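Local coordinates for protein IscA (Thermosynechococcus elongatus, PDB 1X0G) that binds a [2Fe-2S] cluster and probably serves as a scaffold on which iron-sulfur clusters are assembled, at residues A25-I30 and G61-I66. Numbering follows the deposited sequence.
Sequences AAILRI and GWTIAI
T63 N donates to A26 O at 2.7 Å, just ahead of strand 27-34, and a parallel ladder between two inner strands of the mixed sheet follows. L28 offers its N-H to T63 O and its carbonyl to A65 N (2.8 Å, 177° at the hydrogen), and A65 O receives I30 N. At A26, CB sits over the six-membered ring of W62, 3.6 Å from its centroid, a CH-pi contact. Chi1 of -89° and chi2 of 77° together lay the indole across A26, W62 CE3 coming 3.5 Å from A26 C; I9 and L12 of helix 6-15 pack against it as well. An alanine in place of W62 would probably strip the A26 methyl of its aromatic cover and open a gap beneath the helix. CG1 of I27 runs alongside CB of T63 at 3.5 Å. L28, I30, I64 and I66 build the other, apolar face, where L74 of helix 71-74 packs on both I30 and I66. The pair illustrates how backbone bonds fix the register of parallel strands while side chains specialise the faces: one is buried against helices, and on the other T63 OG1 is hydrogen-bonded to Q58 OE1 and R29 NE salt-bridged to D54.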
# COMPACT_ATOMS: atom_id res chain seq x y z
N ALA C 25 5.20 -24.21 -20.71
CA ALA C 25 5.92 -23.34 -21.64
C ALA C 25 7.06 -22.76 -20.88
O ALA C 25 6.92 -22.44 -19.69
CB ALA C 25 5.04 -22.23 -22.11
N ALA C 26 8.18 -22.60 -21.57
CA ALA C 26 9.30 -21.88 -20.97
C ALA C 26 8.93 -20.38 -20.93
O ALA C 26 9.47 -19.56 -21.71
CB ALA C 26 10.63 -22.16 -21.70
N ILE C 27 7.94 -20.05 -20.07
CA ILE C 27 7.58 -18.66 -19.79
C ILE C 27 7.63 -18.23 -18.30
O ILE C 27 6.96 -18.80 -17.43
CB ILE C 27 6.31 -18.19 -20.49
CG1 ILE C 27 6.43 -18.39 -22.00
CG2 ILE C 27 6.21 -16.72 -20.33
CD1 ILE C 27 5.13 -18.86 -22.75
N LEU C 28 8.46 -17.23 -18.06
CA LEU C 28 8.63 -16.69 -16.76
C LEU C 28 8.07 -15.33 -16.77
O LEU C 28 8.51 -14.48 -17.53
CB LEU C 28 10.10 -16.52 -16.44
CG LEU C 28 10.40 -15.82 -15.11
CD1 LEU C 28 9.89 -16.72 -14.01
CD2 LEU C 28 11.93 -15.59 -14.91
N ARG C 29 7.14 -15.10 -15.88
CA ARG C 29 6.47 -13.84 -15.88
C ARG C 29 6.88 -13.15 -14.64
O ARG C 29 6.84 -13.74 -13.55
CB ARG C 29 4.99 -14.05 -15.94
CG ARG C 29 4.23 -12.80 -15.76
CD ARG C 29 2.82 -12.98 -16.24
NE ARG C 29 2.28 -11.73 -16.75
CZ ARG C 29 1.82 -10.77 -15.96
NH1 ARG C 29 1.87 -10.98 -14.63
NH2 ARG C 29 1.35 -9.62 -16.46
N ILE C 30 7.41 -11.95 -14.82
CA ILE C 30 7.84 -11.08 -13.73
C ILE C 30 6.92 -9.86 -13.59
O ILE C 30 6.44 -9.22 -14.58
CB ILE C 30 9.23 -10.60 -13.96
CG1 ILE C 30 10.14 -11.75 -14.22
CG2 ILE C 30 9.87 -10.01 -12.68
CD1 ILE C 30 11.56 -11.22 -14.36
N GLY C 61 16.42 -19.83 -24.83
CA GLY C 61 15.30 -20.73 -25.09
C GLY C 61 14.20 -20.55 -24.07
O GLY C 61 13.42 -21.48 -23.82
N TRP C 62 14.16 -19.36 -23.44
CA TRP C 62 13.16 -19.02 -22.45
C TRP C 62 12.53 -17.72 -22.71
O TRP C 62 13.22 -16.72 -22.91
CB TRP C 62 13.76 -18.90 -21.06
CG TRP C 62 13.74 -20.16 -20.42
CD1 TRP C 62 14.59 -21.18 -20.65
CD2 TRP C 62 12.81 -20.61 -19.45
NE1 TRP C 62 14.26 -22.25 -19.86
CE2 TRP C 62 13.16 -21.93 -19.13
CE3 TRP C 62 11.72 -20.02 -18.82
CZ2 TRP C 62 12.46 -22.69 -18.19
CZ3 TRP C 62 11.01 -20.77 -17.88
CH2 TRP C 62 11.39 -22.11 -17.58
N THR C 63 11.21 -17.70 -22.64
CA THR C 63 10.48 -16.45 -22.76
C THR C 63 10.30 -15.73 -21.43
O THR C 63 9.89 -16.32 -20.41
CB THR C 63 9.14 -16.64 -23.45
OG1 THR C 63 9.29 -17.56 -24.57
CG2 THR C 63 8.64 -15.29 -23.92
N ILE C 64 10.62 -14.45 -21.43
CA ILE C 64 10.55 -13.71 -20.22
C ILE C 64 9.61 -12.57 -20.36
O ILE C 64 9.79 -11.70 -21.20
CB ILE C 64 11.89 -13.22 -19.81
CG1 ILE C 64 12.71 -14.38 -19.22
CG2 ILE C 64 11.74 -12.23 -18.69
CD1 ILE C 64 13.50 -15.19 -20.21
N ALA C 65 8.57 -12.59 -19.53
CA ALA C 65 7.44 -11.67 -19.67
C ALA C 65 7.42 -10.67 -18.51
O ALA C 65 7.27 -11.06 -17.34
CB ALA C 65 6.21 -12.44 -19.70
N ILE C 66 7.57 -9.39 -18.82
CA ILE C 66 7.51 -8.37 -17.80
C ILE C 66 6.16 -7.69 -17.85
O ILE C 66 5.73 -7.22 -18.92
CB ILE C 66 8.59 -7.31 -18.09
CG1 ILE C 66 9.97 -7.96 -18.34
CG2 ILE C 66 8.70 -6.26 -16.93
CD1 ILE C 66 10.58 -8.60 -17.10